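Anaphase-promoting complex subunit cut9 (Schizosaccharomyces pombe, PDB 2XPI) serves as a tetratricopeptide-repeat subunit of the anaphase-promoting complex, the E3 ubiquitin ligase that controls progression through mitosis and G1. Local coordinates at residues A[195-200]-A[228-233]. Numbering follows the deposited sequence.
Sequences GIKLEA and MVDAKC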
loop_
_atom_site.group_PDB
_atom_site.type_symbol
_atom_site.label_atom_id
_atom_site.label_comp_id
_atom_site.label_asym_id
_atom_site.label_seq_id
_atom_site.Cartn_x
_atom_site.Cartn_y
_atom_site.Cartn_z
ATOM N N GLY A 195 -26.826 -4.080 -0.310
ATOM C CA GLY A 195 -25.470 -4.269 -0.807
ATOM C C GLY A 195 -25.385 -5.341 -1.872
ATOM O O GLY A 195 -26.414 -5.907 -2.253
ATOM N N ILE A 196 -24.171 -5.593 -2.371
ATOM C CA ILE A 196 -23.898 -6.647 -3.364
ATOM C C ILE A 196 -24.040 -8.022 -2.723
ATOM O O ILE A 196 -23.454 -8.265 -1.675
ATOM C CB ILE A 196 -22.439 -6.613 -3.879
ATOM C CG1 ILE A 196 -21.905 -5.185 -4.086
ATOM C CG2 ILE A 196 -22.273 -7.525 -5.100
ATOM C CD1 ILE A 196 -22.782 -4.331 -4.842
ATOM N N LYS A 197 -24.784 -8.936 -3.339
ATOM C CA LYS A 197 -24.948 -10.260 -2.735
ATOM C C LYS A 197 -23.595 -10.907 -2.652
ATOM O O LYS A 197 -22.884 -10.944 -3.630
ATOM C CB LYS A 197 -25.874 -11.138 -3.562
ATOM C CG LYS A 197 -27.290 -10.627 -3.659
ATOM C CD LYS A 197 -28.200 -11.721 -4.140
ATOM C CE LYS A 197 -29.634 -11.235 -4.186
ATOM N NZ LYS A 197 -30.591 -12.375 -4.321
ATOM N N LEU A 198 -23.223 -11.405 -1.482
ATOM C CA LEU A 198 -21.916 -12.026 -1.338
ATOM C C LEU A 198 -21.735 -13.168 -2.351
ATOM O O LEU A 198 -20.610 -13.480 -2.769
ATOM C CB LEU A 198 -21.683 -12.482 0.104
ATOM C CG LEU A 198 -21.288 -11.368 1.081
ATOM C CD1 LEU A 198 -21.282 -11.860 2.526
ATOM C CD2 LEU A 198 -19.928 -10.776 0.711
ATOM N N GLU A 199 -22.837 -13.781 -2.768
ATOM C CA GLU A 199 -22.764 -14.766 -3.839
ATOM C C GLU A 199 -22.141 -14.147 -5.103
ATOM O O GLU A 199 -21.316 -14.774 -5.773
ATOM C CB GLU A 199 -24.146 -15.332 -4.167
ATOM C CG GLU A 199 -24.109 -16.384 -5.277
ATOM C CD GLU A 199 -25.484 -16.913 -5.649
ATOM O OE1 GLU A 199 -26.477 -16.550 -4.971
ATOM O OE2 GLU A 199 -25.569 -17.691 -6.627
ATOM N N ALA A 200 -22.531 -12.917 -5.434
ATOM C CA ALA A 200 -21.974 -12.264 -6.600
ATOM C C ALA A 200 -20.487 -12.063 -6.408
ATOM O O ALA A 200 -19.673 -12.478 -7.245
ATOM C CB ALA A 200 -22.636 -10.967 -6.829
ATOM N N MET A 228 -25.236 -11.632 -13.438
ATOM C CA MET A 228 -26.577 -12.208 -13.442
ATOM C C MET A 228 -27.103 -12.330 -12.018
ATOM O O MET A 228 -28.279 -12.064 -11.765
ATOM C CB MET A 228 -26.609 -13.569 -14.140
ATOM C CG MET A 228 -26.151 -13.541 -15.585
ATOM S SD MET A 228 -27.143 -12.417 -16.582
ATOM C CE MET A 228 -28.742 -13.235 -16.570
ATOM N N VAL A 229 -26.228 -12.717 -11.084
ATOM C CA VAL A 229 -26.616 -12.867 -9.679
ATOM C C VAL A 229 -27.036 -11.544 -9.021
ATOM O O VAL A 229 -28.022 -11.496 -8.278
ATOM C CB VAL A 229 -25.499 -13.526 -8.842
ATOM C CG1 VAL A 229 -25.860 -13.510 -7.348
ATOM C CG2 VAL A 229 -25.241 -14.938 -9.323
ATOM N N ASP A 230 -26.282 -10.478 -9.289
ATOM C CA ASP A 230 -26.589 -9.159 -8.747
ATOM C C ASP A 230 -26.049 -8.111 -9.713
ATOM O O ASP A 230 -24.844 -7.972 -9.890
ATOM C CB ASP A 230 -25.969 -8.979 -7.348
ATOM C CG ASP A 230 -26.458 -7.706 -6.634
ATOM O OD1 ASP A 230 -26.497 -6.631 -7.278
ATOM O OD2 ASP A 230 -26.798 -7.777 -5.417
ATOM N N ALA A 231 -26.961 -7.372 -10.333
ATOM C CA ALA A 231 -26.600 -6.339 -11.289
ATOM C C ALA A 231 -25.677 -5.282 -10.705
ATOM O O ALA A 231 -25.143 -4.470 -11.442
ATOM C CB ALA A 231 -27.849 -5.680 -11.835
ATOM N N LYS A 232 -25.492 -5.278 -9.388
ATOM C CA LYS A 232 -24.691 -4.231 -8.746
ATOM C C LYS A 232 -23.203 -4.567 -8.713
ATOM O O LYS A 232 -22.373 -3.715 -8.420
ATOM C CB LYS A 232 -25.219 -3.870 -7.350
ATOM C CG LYS A 232 -26.653 -3.342 -7.359
ATOM C CD LYS A 232 -27.087 -2.728 -6.010
ATOM C CE LYS A 232 -26.832 -3.652 -4.819
ATOM N NZ LYS A 232 -27.486 -4.967 -4.978
ATOM N N CYS A 233 -22.859 -5.800 -9.049
ATOM C CA CYS A 233 -21.448 -6.185 -9.140
ATOM C C CYS A 233 -20.718 -5.557 -10.343
ATOM O O CYS A 233 -20.320 -6.227 -11.296
ATOM C CB CYS A 233 -21.300 -7.696 -9.169
ATOM S SG CYS A 233 -19.662 -8.151 -8.779
#
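Asp230 reaches across to the backbone N of Lys197, which meets OD2 at 3.1 Å from above the carboxylate plane, the N-H...O angle being 153°. A short acidic side chain suits this place: with CG anti to its backbone N (chi1 -170°), it faces segment 195-200 while OD1, through its anti lone pair, takes the backbone N of Lys232 at 2.7 Å in an Asx turn. Lys232 bends at chi3 and chi4 and curls back, bringing NZ, also bonded to Thr262 O, to the syn lone pairs of both oxygens (2.9 Å to OD2) and above the carbonyl plane of Gly195 O, 3.1 Å away. An asparagine at Asp230 would probably leave the ammonium of Lys232 without its charged mate and freer to turn away from Gly195 O. Ile196 CD1 packs on Lys232 CB at 3.5 Å. The small Ala200 suits a close approach, its CB 3.9 Å from Asp230 CB, and branched Val229 lays CG1 across the extended Glu199, whose carboxylate oxygens are hydrogen-bonded to Gln47 and Asn177. The contact thus joins the start of helix 198-212 to the end of helix 216-229, the antiparallel pair of TPR 4, with helix 261-264 beside Asp230 and Trp90 of the second subunit against Ile196 and Lys232.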